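Local structure of probable arylamine n-acetyl transferase (Mycobacterium abscessus, 4GUZ) at residues M118-V121 and E126-L129; F134-L139 and D228-L233; I142-E147 and F191-Q196; E153-R158 and H239-G244. The protein probably transfers acetyl groups from acetyl-coenzyme A to arylamine substrates. All coordinates share one frame; numbering follows the deposited sequence.

Contact 1: residues M118-V121 and E126-L129; sequences MLVV and EQWL
In Leu129 the CA-CB bond is turned so that CG lies opposite the backbone N (chi1 176°), which swings CD1 towards the strand of Met118 and Val120. Met118, with CG anti to the carbonyl carbon (chi1 -65°) and SD extended beyond it, brings SD to 4.1 Å from Leu129 CD1; the same methyl is 4.1 Å from Val120 CG2, so a single branch of the leucine serves two neighbours. The other methyl of Val120, CG1, sits 3.9 Å from Gln127 OE1, an oxygen that is hydrogen-bonded to Tyr98. Between the side chains runs the backbone ladder. Val121 and Trp128 form the hydrogen-bonded pair: Val121 N gives a nearly straight bond (171°) to Trp128 O at 2.9 Å, and Trp128 N returns one of 2.8 Å to Val121 O. Each of these carbonyls also takes a CA-H contact from the residue before its partner, Val120 CA to Trp128 O and Gln127 CA to Val121 O, both at 3.4 Å. Val120 and Leu129 are the non-hydrogen-bonded pair. Val120 touches Ile100, Leu129 touches Phe191 and Met118 touches both, whereas Val121 and Trp128 point to the other side of the sheet, against Leu35 of helix 32-45. Met118 also meets Asp131, the probable triad aspartate. Two adjacent strands, a short connection and this reciprocal pairing make an antiparallel beta hairpin.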
loop_
_atom_site.group_PDB
_atom_site.type_symbol
_atom_site.label_atom_id
_atom_site.label_comp_id
_atom_site.label_asym_id
_atom_site.label_seq_id
_atom_site.Cartn_x
_atom_site.Cartn_y
_atom_site.Cartn_z
ATOM N N MET A 118 6.389 2.201 -4.412
ATOM C CA MET A 118 6.784 2.836 -3.153
ATOM C C MET A 118 7.429 4.163 -3.474
ATOM O O MET A 118 7.786 4.412 -4.637
ATOM C CB MET A 118 7.782 1.946 -2.377
ATOM C CG MET A 118 7.175 0.628 -1.918
ATOM S SD MET A 118 8.362 -0.535 -1.257
ATOM C CE MET A 118 9.178 -1.108 -2.750
ATOM N N LEU A 119 7.617 4.991 -2.460
ATOM C CA LEU A 119 8.254 6.290 -2.603
ATOM C C LEU A 119 9.452 6.408 -1.671
ATOM O O LEU A 119 9.442 5.837 -0.570
ATOM C CB LEU A 119 7.244 7.413 -2.337
ATOM C CG LEU A 119 6.050 7.434 -3.294
ATOM C CD1 LEU A 119 4.800 7.978 -2.617
ATOM C CD2 LEU A 119 6.373 8.157 -4.608
ATOM N N VAL A 120 10.509 7.113 -2.137
ATOM C CA VAL A 120 11.727 7.338 -1.343
ATOM C C VAL A 120 11.881 8.854 -1.182
ATOM O O VAL A 120 11.790 9.579 -2.168
ATOM C CB VAL A 120 12.993 6.654 -1.944
ATOM C CG1 VAL A 120 14.254 6.995 -1.138
ATOM C CG2 VAL A 120 12.816 5.138 -2.002
ATOM N N VAL A 121 12.094 9.316 0.055
ATOM C CA VAL A 121 12.249 10.725 0.403
ATOM C C VAL A 121 13.716 11.007 0.786
ATOM O O VAL A 121 14.323 10.241 1.540
ATOM C CB VAL A 121 11.261 11.136 1.528
ATOM C CG1 VAL A 121 11.512 12.565 2.014
ATOM C CG2 VAL A 121 9.818 10.986 1.062
ATOM N N GLU A 126 20.420 11.688 4.346
ATOM C CA GLU A 126 19.706 10.397 4.387
ATOM C C GLU A 126 18.588 10.183 3.327
ATOM O O GLU A 126 18.114 11.111 2.670
ATOM C CB GLU A 126 19.075 10.231 5.779
ATOM C CG GLU A 126 20.003 10.586 6.940
ATOM C CD GLU A 126 19.530 10.170 8.314
ATOM O OE1 GLU A 126 18.873 10.992 8.993
ATOM O OE2 GLU A 126 19.864 9.040 8.737
ATOM N N GLN A 127 18.159 8.920 3.221
ATOM C CA GLN A 127 17.059 8.446 2.387
ATOM C C GLN A 127 16.078 7.647 3.254
ATOM O O GLN A 127 16.497 6.879 4.122
ATOM C CB GLN A 127 17.586 7.629 1.212
ATOM C CG GLN A 127 18.223 8.526 0.145
ATOM C CD GLN A 127 18.546 7.790 -1.120
ATOM O OE1 GLN A 127 17.917 8.009 -2.144
ATOM N NE2 GLN A 127 19.543 6.919 -1.077
ATOM N N TRP A 128 14.780 7.871 3.037
ATOM C CA TRP A 128 13.689 7.278 3.797
ATOM C C TRP A 128 12.712 6.562 2.896
ATOM O O TRP A 128 12.088 7.181 2.033
ATOM C CB TRP A 128 12.959 8.376 4.587
ATOM C CG TRP A 128 13.830 8.972 5.651
ATOM C CD1 TRP A 128 14.689 10.019 5.514
ATOM C CD2 TRP A 128 13.980 8.498 6.998
ATOM N NE1 TRP A 128 15.349 10.248 6.700
ATOM C CE2 TRP A 128 14.950 9.318 7.623
ATOM C CE3 TRP A 128 13.397 7.458 7.737
ATOM C CZ2 TRP A 128 15.325 9.151 8.964
ATOM C CZ3 TRP A 128 13.777 7.289 9.059
ATOM C CH2 TRP A 128 14.726 8.135 9.662
ATOM N N LEU A 129 12.533 5.260 3.136
ATOM C CA LEU A 129 11.583 4.466 2.368
ATOM C C LEU A 129 10.179 4.696 2.895
ATOM O O LEU A 129 9.934 4.479 4.087
ATOM C CB LEU A 129 11.952 2.970 2.453
ATOM C CG LEU A 129 10.971 2.004 1.758
ATOM C CD1 LEU A 129 10.937 2.245 0.277
ATOM C CD2 LEU A 129 11.283 0.552 2.132
#

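Contact 2: residues F134-L139 and D228-L233; sequences FGTSPL and DHAYIL
Thr136 meets Ala230 and Ile232 almost wholly through methyl groups, with no ring, amide or carboxylate set between them. The aromatic residues of the two segments are engaged in other directions: Phe134 packs edge-to-face with the ring of His116, and Tyr231 points away from the loop, alongside Gln224 and Glu240. The contact is made by Thr136 CG2. It lies 4.0 Å from Ile232 CD1 and 4.4 Å from Ala230 CB, with the threonine and isoleucine side chains crossing at about a right angle. The isoleucine reaches this far by its longer branch, since CG1 stands anti to the carbonyl carbon (chi1 -61°) and carries CD1 away from its own strand towards the loop. Gln223 and Ile225 of the adjacent strand also touch Thr136.

The loop presents its methyl by turning sharply. Thr136 is the centre of an inverse gamma turn, in which Ser137 N makes a weak bond of 3.0 Å to Gly135 O. Phe134 N is held by Ser137 OG at 2.8 Å, and that hydroxyl also bonds to Asp131 O, tying the turn back to the residue that follows strand 126-130. The arrangement is a loop with an inverse gamma turn at Thr136, packed on the five-stranded antiparallel sheet, beside His116 and Asp131 of what is probably the Cys-His-Asp triad of this acetyltransferase family.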
loop_
_atom_site.group_PDB
_atom_site.type_symbol
_atom_site.label_atom_id
_atom_site.label_comp_id
_atom_site.label_asym_id
_atom_site.label_seq_id
_atom_site.Cartn_x
_atom_site.Cartn_y
_atom_site.Cartn_z
ATOM N N PHE A 134 1.117 -0.927 0.916
ATOM C CA PHE A 134 1.232 -2.383 0.916
ATOM C C PHE A 134 0.014 -3.064 1.590
ATOM O O PHE A 134 -0.209 -4.250 1.363
ATOM C CB PHE A 134 2.555 -2.804 1.593
ATOM C CG PHE A 134 2.874 -4.288 1.545
ATOM C CD1 PHE A 134 3.427 -4.860 0.406
ATOM C CD2 PHE A 134 2.627 -5.106 2.646
ATOM C CE1 PHE A 134 3.721 -6.230 0.364
ATOM C CE2 PHE A 134 2.914 -6.479 2.599
ATOM C CZ PHE A 134 3.459 -7.030 1.461
ATOM N N GLY A 135 -0.786 -2.322 2.344
ATOM C CA GLY A 135 -1.929 -2.899 3.058
ATOM C C GLY A 135 -1.486 -3.086 4.494
ATOM O O GLY A 135 -1.803 -2.250 5.338
ATOM N N THR A 136 -0.596 -4.085 4.744
ATOM C CA THR A 136 0.005 -4.285 6.085
ATOM C C THR A 136 1.313 -3.521 6.093
ATOM O O THR A 136 2.382 -4.036 6.430
ATOM C CB THR A 136 0.153 -5.771 6.431
ATOM O OG1 THR A 136 0.835 -6.439 5.363
ATOM C CG2 THR A 136 -1.192 -6.442 6.718
ATOM N N SER A 137 1.208 -2.266 5.715
ATOM C CA SER A 137 2.300 -1.352 5.529
ATOM C C SER A 137 3.002 -0.932 6.817
ATOM O O SER A 137 2.364 -0.792 7.863
ATOM C CB SER A 137 1.770 -0.078 4.863
ATOM O OG SER A 137 1.963 -0.126 3.462
ATOM N N PRO A 138 4.313 -0.618 6.722
ATOM C CA PRO A 138 4.992 -0.002 7.854
ATOM C C PRO A 138 4.276 1.292 8.209
ATOM O O PRO A 138 3.757 1.986 7.317
ATOM C CB PRO A 138 6.395 0.270 7.301
ATOM C CG PRO A 138 6.577 -0.746 6.233
ATOM C CD PRO A 138 5.237 -0.737 5.574
ATOM N N LEU A 139 4.165 1.578 9.519
ATOM C CA LEU A 139 3.455 2.769 9.982
ATOM C C LEU A 139 4.374 3.963 9.989
ATOM O O LEU A 139 3.921 5.070 10.240
ATOM C CB LEU A 139 2.851 2.554 11.376
ATOM C CG LEU A 139 1.800 1.441 11.507
ATOM C CD1 LEU A 139 1.528 1.141 12.945
ATOM C CD2 LEU A 139 0.493 1.824 10.857
ATOM N N ASP A 228 -1.260 -2.546 16.952
ATOM C CA ASP A 228 -1.202 -3.839 17.629
ATOM C C ASP A 228 -2.225 -4.843 17.067
ATOM O O ASP A 228 -2.640 -5.782 17.766
ATOM C CB ASP A 228 -1.394 -3.632 19.158
ATOM C CG ASP A 228 -1.043 -4.829 20.034
ATOM O OD1 ASP A 228 -0.004 -5.469 19.779
ATOM O OD2 ASP A 228 -1.829 -5.136 20.964
ATOM N N HIS A 229 -2.547 -4.708 15.761
ATOM C CA HIS A 229 -3.517 -5.599 15.128
ATOM C C HIS A 229 -3.562 -5.419 13.633
ATOM O O HIS A 229 -3.212 -4.356 13.140
ATOM C CB HIS A 229 -4.927 -5.314 15.684
ATOM C CG HIS A 229 -5.792 -6.529 15.764
ATOM N ND1 HIS A 229 -5.578 -7.507 16.722
ATOM C CD2 HIS A 229 -6.851 -6.885 15.001
ATOM C CE1 HIS A 229 -6.506 -8.426 16.509
ATOM N NE2 HIS A 229 -7.295 -8.093 15.483
ATOM N N ALA A 230 -4.080 -6.439 12.921
ATOM C CA ALA A 230 -4.315 -6.379 11.477
ATOM C C ALA A 230 -5.418 -7.329 11.065
ATOM O O ALA A 230 -5.684 -8.315 11.749
ATOM C CB ALA A 230 -3.046 -6.713 10.708
ATOM N N TYR A 231 -6.081 -7.007 9.955
ATOM C CA TYR A 231 -7.077 -7.839 9.285
ATOM C C TYR A 231 -6.767 -7.912 7.822
ATOM O O TYR A 231 -6.423 -6.895 7.203
ATOM C CB TYR A 231 -8.508 -7.293 9.404
ATOM C CG TYR A 231 -9.101 -7.296 10.783
ATOM C CD1 TYR A 231 -9.742 -8.426 11.283
ATOM C CD2 TYR A 231 -9.129 -6.137 11.548
ATOM C CE1 TYR A 231 -10.338 -8.421 12.544
ATOM C CE2 TYR A 231 -9.724 -6.117 12.807
ATOM C CZ TYR A 231 -10.328 -7.259 13.302
ATOM O OH TYR A 231 -10.916 -7.213 14.545
ATOM N N ILE A 232 -6.955 -9.086 7.261
ATOM C CA ILE A 232 -6.798 -9.345 5.841
ATOM C C ILE A 232 -7.952 -10.227 5.407
ATOM O O ILE A 232 -8.096 -11.322 5.943
ATOM C CB ILE A 232 -5.441 -10.011 5.442
ATOM C CG1 ILE A 232 -4.193 -9.160 5.798
ATOM C CG2 ILE A 232 -5.450 -10.363 3.933
ATOM C CD1 ILE A 232 -2.758 -9.888 5.563
ATOM N N LEU A 233 -8.739 -9.774 4.433
ATOM C CA LEU A 233 -9.757 -10.605 3.811
ATOM C C LEU A 233 -9.134 -11.183 2.537
ATOM O O LEU A 233 -8.765 -10.439 1.622
ATOM C CB LEU A 233 -11.046 -9.815 3.528
ATOM C CG LEU A 233 -12.144 -10.578 2.787
ATOM C CD1 LEU A 233 -12.748 -11.681 3.667
ATOM C CD2 LEU A 233 -13.224 -9.647 2.291
#

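Contact 3: residues I142-E147 and F191-Q196; sequences IRLVDE and FVLEPQ
Leu144 reaches out from segment 142-147 to meet Phe191 and Leu193. Its CB points towards them, and CG, anti to the backbone N (chi1 -163°), carries the fork straight on, so that each methyl finds a different partner. CD1 goes to the phenylalanine: it lies in the plane of the Phe191 ring, at the edge, 3.8 Å from both CE2 and CZ. The ring is therefore touched on its rim, and the two side chains run past one another in opposite senses. CD2 goes to the leucine, where it is 3.7 Å from Leu193 CD1 and 3.8 Å from Leu193 CD2, the two leucines meeting tip to tip.

All of this is apolar. Trp171 extends the cluster, since it touches Leu144 and Leu193 and its ring meets that of Phe191 with the planes nearly parallel; Gln127 contributes from the neighbouring strand. Strands 142-143 and 185-196 are not neighbours in the eight-stranded antiparallel sheet; that side chains from these two segments meet across three intervening strands implies that the sheet curls. Such curling is consistent with the beta-barrel domain of arylamine N-acetyltransferases.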
loop_
_atom_site.group_PDB
_atom_site.type_symbol
_atom_site.label_atom_id
_atom_site.label_comp_id
_atom_site.label_asym_id
_atom_site.label_seq_id
_atom_site.Cartn_x
_atom_site.Cartn_y
_atom_site.Cartn_z
ATOM N N ILE A 142 11.128 4.308 6.775
ATOM C CA ILE A 142 12.241 3.472 7.209
ATOM C C ILE A 142 13.522 4.042 6.638
ATOM O O ILE A 142 13.620 4.222 5.418
ATOM C CB ILE A 142 11.999 1.983 6.783
ATOM C CG1 ILE A 142 10.800 1.360 7.555
ATOM C CG2 ILE A 142 13.263 1.131 6.953
ATOM C CD1 ILE A 142 10.335 -0.034 7.048
ATOM N N ARG A 143 14.503 4.306 7.515
ATOM C CA ARG A 143 15.841 4.811 7.152
ATOM C C ARG A 143 16.522 3.833 6.232
ATOM O O ARG A 143 16.705 2.675 6.596
ATOM C CB ARG A 143 16.694 5.017 8.422
ATOM C CG ARG A 143 18.017 5.717 8.206
ATOM C CD ARG A 143 18.666 5.994 9.543
ATOM N NE ARG A 143 18.440 7.381 9.934
ATOM C CZ ARG A 143 17.954 7.780 11.102
ATOM N NH1 ARG A 143 17.628 6.892 12.034
ATOM N NH2 ARG A 143 17.777 9.072 11.345
ATOM N N LEU A 144 16.891 4.286 5.037
ATOM C CA LEU A 144 17.555 3.413 4.086
ATOM C C LEU A 144 19.003 3.263 4.491
ATOM O O LEU A 144 19.800 4.197 4.391
ATOM C CB LEU A 144 17.400 3.924 2.650
ATOM C CG LEU A 144 17.681 2.935 1.531
ATOM C CD1 LEU A 144 16.535 1.925 1.366
ATOM C CD2 LEU A 144 17.878 3.678 0.235
ATOM N N VAL A 145 19.301 2.104 5.047
ATOM C CA VAL A 145 20.628 1.695 5.520
ATOM C C VAL A 145 20.901 0.341 4.894
ATOM O O VAL A 145 19.965 -0.289 4.388
ATOM C CB VAL A 145 20.749 1.673 7.079
ATOM C CG1 VAL A 145 20.712 3.081 7.663
ATOM C CG2 VAL A 145 19.697 0.780 7.730
ATOM N N ASP A 146 22.153 -0.129 4.937
ATOM C CA ASP A 146 22.487 -1.434 4.345
ATOM C C ASP A 146 21.947 -2.632 5.133
ATOM O O ASP A 146 21.813 -3.725 4.565
ATOM C CB ASP A 146 23.992 -1.586 4.174
ATOM C CG ASP A 146 24.601 -0.732 3.079
ATOM O OD1 ASP A 146 23.927 0.224 2.616
ATOM O OD2 ASP A 146 25.731 -1.043 2.652
ATOM N N GLU A 147 21.665 -2.462 6.429
ATOM C CA GLU A 147 21.090 -3.541 7.212
ATOM C C GLU A 147 20.538 -3.017 8.525
ATOM O O GLU A 147 21.232 -2.282 9.218
ATOM C CB GLU A 147 22.132 -4.657 7.457
ATOM C CG GLU A 147 21.511 -5.984 7.835
ATOM C CD GLU A 147 21.248 -6.214 9.304
ATOM O OE1 GLU A 147 21.564 -5.323 10.131
ATOM O OE2 GLU A 147 20.720 -7.301 9.630
ATOM N N PHE A 191 13.575 -4.401 -3.628
ATOM C CA PHE A 191 13.448 -3.184 -4.436
ATOM C C PHE A 191 14.824 -2.667 -4.809
ATOM O O PHE A 191 15.808 -3.001 -4.174
ATOM C CB PHE A 191 12.620 -2.081 -3.737
ATOM C CG PHE A 191 13.141 -1.613 -2.390
ATOM C CD1 PHE A 191 12.755 -2.247 -1.221
ATOM C CD2 PHE A 191 13.988 -0.514 -2.295
ATOM C CE1 PHE A 191 13.260 -1.837 0.019
ATOM C CE2 PHE A 191 14.488 -0.096 -1.068
ATOM C CZ PHE A 191 14.103 -0.745 0.088
ATOM N N VAL A 192 14.861 -1.839 -5.849
ATOM C CA VAL A 192 16.034 -1.113 -6.345
ATOM C C VAL A 192 15.616 0.360 -6.377
ATOM O O VAL A 192 14.423 0.655 -6.470
ATOM C CB VAL A 192 16.528 -1.641 -7.713
ATOM C CG1 VAL A 192 17.027 -3.088 -7.597
ATOM C CG2 VAL A 192 15.461 -1.503 -8.786
ATOM N N LEU A 193 16.584 1.276 -6.309
ATOM C CA LEU A 193 16.270 2.694 -6.258
ATOM C C LEU A 193 16.099 3.338 -7.630
ATOM O O LEU A 193 15.952 4.557 -7.679
ATOM C CB LEU A 193 17.345 3.437 -5.477
ATOM C CG LEU A 193 17.587 2.947 -4.027
ATOM C CD1 LEU A 193 18.682 3.771 -3.374
ATOM C CD2 LEU A 193 16.286 2.983 -3.192
ATOM N N GLU A 194 16.081 2.553 -8.733
ATOM C CA GLU A 194 15.859 3.138 -10.062
ATOM C C GLU A 194 14.583 3.994 -10.048
ATOM O O GLU A 194 13.511 3.468 -9.702
ATOM C CB GLU A 194 15.738 2.037 -11.148
ATOM C CG GLU A 194 15.821 2.586 -12.576
ATOM C CD GLU A 194 17.113 3.325 -12.900
ATOM O OE1 GLU A 194 18.204 2.809 -12.562
ATOM O OE2 GLU A 194 17.024 4.464 -13.413
ATOM N N PRO A 195 14.666 5.307 -10.384
ATOM C CA PRO A 195 13.457 6.146 -10.334
ATOM C C PRO A 195 12.359 5.669 -11.276
ATOM O O PRO A 195 12.618 5.253 -12.409
ATOM C CB PRO A 195 13.969 7.553 -10.725
ATOM C CG PRO A 195 15.420 7.522 -10.395
ATOM C CD PRO A 195 15.857 6.116 -10.722
ATOM N N GLN A 196 11.115 5.712 -10.775
ATOM C CA GLN A 196 9.920 5.312 -11.511
ATOM C C GLN A 196 8.915 6.435 -11.444
ATOM O O GLN A 196 8.957 7.241 -10.526
ATOM C CB GLN A 196 9.339 3.988 -10.956
ATOM C CG GLN A 196 10.304 2.811 -11.110
ATOM C CD GLN A 196 10.258 2.229 -12.498
ATOM O OE1 GLN A 196 9.252 1.661 -12.925
ATOM N NE2 GLN A 196 11.341 2.386 -13.233
#

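Contact 4: residues E153-R158 and H239-G244; sequences ESWTYR and HEIQPG
At the junction between the eight-stranded and the five-stranded antiparallel sheets, Ser154 and Trp155 pack against Pro243 and Ile241. The proline lies over one face of the indole. Its CB stands 3.6 Å from the centroid of the six-membered ring of Trp155 and only 1° off the ring normal, a CH-pi contact of nearly ideal geometry. Pro243 CG extends along the same face and comes to 3.7 Å from Trp155 CZ2. Ile241 approaches quite differently: its CG2 sits near the ring plane, at the edge, 3.8 Å from Trp155 CH2, with the two side chains crossing at about a right angle.

Trp155 opens strand 155-162, straight after the turn of a hairpin formed with strand 147-152, and Pro243 follows directly on strand 237-242, so the contact joins a hairpin turn of one sheet to a strand end of the other. The indole is placed by chi1 -52°, CG lying anti to the carbonyl carbon, and its NE1 is held by Ser226 O, which helps hold the ring with its face against the proline. Ser154 adds a second wall to the proline: its CB is 3.6 Å from Pro243 CG, and Ser154 O is 3.6 Å from Pro243 CB. The hydroxyl of Ser154 bonds to Asp228 OD1, and so does Gln242 NE2. That amide nitrogen also reaches Pro243 O at 3.3 Å.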
loop_
_atom_site.group_PDB
_atom_site.type_symbol
_atom_site.label_atom_id
_atom_site.label_comp_id
_atom_site.label_asym_id
_atom_site.label_seq_id
_atom_site.Cartn_x
_atom_site.Cartn_y
_atom_site.Cartn_z
ATOM N N GLU A 153 5.873 -0.251 16.071
ATOM C CA GLU A 153 4.814 -0.557 17.031
ATOM C C GLU A 153 4.948 -2.051 17.429
ATOM O O GLU A 153 6.048 -2.435 17.840
ATOM C CB GLU A 153 3.430 -0.156 16.480
ATOM C CG GLU A 153 3.241 1.359 16.393
ATOM C CD GLU A 153 3.270 2.096 17.725
ATOM O OE1 GLU A 153 3.157 1.451 18.793
ATOM O OE2 GLU A 153 3.473 3.325 17.694
ATOM N N SER A 154 3.918 -2.899 17.248
ATOM C CA SER A 154 4.036 -4.327 17.592
ATOM C C SER A 154 4.635 -5.167 16.461
ATOM O O SER A 154 4.887 -6.365 16.646
ATOM C CB SER A 154 2.693 -4.915 18.007
ATOM O OG SER A 154 2.195 -4.265 19.165
ATOM N N TRP A 155 4.862 -4.539 15.300
ATOM C CA TRP A 155 5.420 -5.174 14.114
ATOM C C TRP A 155 6.906 -4.998 14.117
ATOM O O TRP A 155 7.411 -4.052 14.730
ATOM C CB TRP A 155 4.813 -4.573 12.832
ATOM C CG TRP A 155 3.313 -4.565 12.857
ATOM C CD1 TRP A 155 2.505 -3.541 13.258
ATOM C CD2 TRP A 155 2.456 -5.693 12.630
ATOM N NE1 TRP A 155 1.191 -3.952 13.265
ATOM C CE2 TRP A 155 1.131 -5.267 12.866
ATOM C CE3 TRP A 155 2.672 -6.999 12.147
ATOM C CZ2 TRP A 155 0.026 -6.102 12.648
ATOM C CZ3 TRP A 155 1.575 -7.839 11.969
ATOM C CH2 TRP A 155 0.273 -7.393 12.220
ATOM N N THR A 156 7.615 -5.906 13.440
ATOM C CA THR A 156 9.077 -5.848 13.325
ATOM C C THR A 156 9.459 -6.124 11.884
ATOM O O THR A 156 8.940 -7.063 11.269
ATOM C CB THR A 156 9.770 -6.812 14.307
ATOM O OG1 THR A 156 9.121 -6.747 15.571
ATOM C CG2 THR A 156 11.249 -6.491 14.497
ATOM N N TYR A 157 10.375 -5.307 11.360
ATOM C CA TYR A 157 10.864 -5.430 9.991
ATOM C C TYR A 157 12.369 -5.575 9.968
ATOM O O TYR A 157 13.067 -5.149 10.901
ATOM C CB TYR A 157 10.441 -4.195 9.158
ATOM C CG TYR A 157 8.935 -4.052 9.070
ATOM C CD1 TYR A 157 8.176 -4.928 8.294
ATOM C CD2 TYR A 157 8.267 -3.052 9.767
ATOM C CE1 TYR A 157 6.787 -4.850 8.271
ATOM C CE2 TYR A 157 6.875 -2.963 9.749
ATOM C CZ TYR A 157 6.139 -3.873 9.007
ATOM O OH TYR A 157 4.764 -3.791 8.963
ATOM N N ARG A 158 12.873 -6.164 8.891
ATOM C CA ARG A 158 14.303 -6.264 8.653
ATOM C C ARG A 158 14.580 -5.727 7.271
ATOM O O ARG A 158 13.897 -6.088 6.318
ATOM C CB ARG A 158 14.841 -7.682 8.784
ATOM C CG ARG A 158 16.381 -7.688 8.786
ATOM C CD ARG A 158 16.966 -8.971 8.286
ATOM N NE ARG A 158 18.413 -8.999 8.506
ATOM C CZ ARG A 158 19.168 -10.076 8.325
ATOM N NH1 ARG A 158 18.622 -11.217 7.917
ATOM N NH2 ARG A 158 20.476 -10.022 8.549
ATOM N N HIS A 239 -8.747 -13.222 7.847
ATOM C CA HIS A 239 -7.569 -13.431 8.689
ATOM C C HIS A 239 -7.524 -12.342 9.764
ATOM O O HIS A 239 -7.614 -11.153 9.440
ATOM C CB HIS A 239 -6.263 -13.408 7.860
ATOM C CG HIS A 239 -6.118 -14.516 6.865
ATOM N ND1 HIS A 239 -4.977 -15.295 6.824
ATOM C CD2 HIS A 239 -6.957 -14.922 5.883
ATOM C CE1 HIS A 239 -5.165 -16.161 5.841
ATOM N NE2 HIS A 239 -6.334 -15.964 5.235
ATOM N N GLU A 240 -7.448 -12.736 11.039
ATOM C CA GLU A 240 -7.323 -11.738 12.116
ATOM C C GLU A 240 -5.962 -11.944 12.744
ATOM O O GLU A 240 -5.702 -13.022 13.262
ATOM C CB GLU A 240 -8.478 -11.870 13.123
ATOM C CG GLU A 240 -8.294 -10.933 14.297
ATOM C CD GLU A 240 -9.494 -10.663 15.174
ATOM O OE1 GLU A 240 -10.566 -11.276 14.958
ATOM O OE2 GLU A 240 -9.358 -9.798 16.069
ATOM N N ILE A 241 -5.074 -10.928 12.667
ATOM C CA ILE A 241 -3.681 -11.076 13.086
ATOM C C ILE A 241 -3.367 -10.285 14.356
ATOM O O ILE A 241 -3.606 -9.080 14.426
ATOM C CB ILE A 241 -2.739 -10.615 11.931
ATOM C CG1 ILE A 241 -3.110 -11.285 10.569
ATOM C CG2 ILE A 241 -1.251 -10.828 12.285
ATOM C CD1 ILE A 241 -2.680 -10.454 9.341
ATOM N N GLN A 242 -2.744 -10.972 15.310
ATOM C CA GLN A 242 -2.261 -10.397 16.560
ATOM C C GLN A 242 -0.739 -10.423 16.489
ATOM O O GLN A 242 -0.115 -11.485 16.645
ATOM C CB GLN A 242 -2.810 -11.138 17.804
ATOM C CG GLN A 242 -2.249 -10.576 19.131
ATOM C CD GLN A 242 -2.446 -9.070 19.276
ATOM O OE1 GLN A 242 -3.561 -8.548 19.159
ATOM N NE2 GLN A 242 -1.355 -8.337 19.516
ATOM N N PRO A 243 -0.129 -9.282 16.134
ATOM C CA PRO A 243 1.342 -9.239 16.027
ATOM C C PRO A 243 2.018 -9.729 17.301
ATOM O O PRO A 243 1.565 -9.388 18.399
ATOM C CB PRO A 243 1.642 -7.752 15.778
ATOM C CG PRO A 243 0.416 -7.035 16.234
ATOM C CD PRO A 243 -0.725 -7.949 15.924
ATOM N N GLY A 244 3.054 -10.553 17.139
ATOM C CA GLY A 244 3.767 -11.164 18.259
ATOM C C GLY A 244 3.142 -12.456 18.764
ATOM O O GLY A 244 3.750 -13.168 19.572
#

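In the fold
Contacts 1, 2 and 4 are buried, while contact 3 is only partly so, Leu144 and Leu193 being partly exposed. Contact 1 alone is built on backbone hydrogen bonds; the others rely on side chains, methyl against methyl in contact 2, methyls against a ring edge and a leucine in contact 3, and proline over an indole face in contact 4. Contacts 1 and 3 meet where strands 126-130 and 142-143 pair, and where a Glu126 to Arg143 salt bridge also links them. Contacts 2 and 4 share the smaller sheet through adjacent strands, with Asp228 bonded to Ser154 and His229 to Glu240. A salt bridge from Glu147 to Arg158 connects contacts 3 and 4, whose centres are about 22 Å apart.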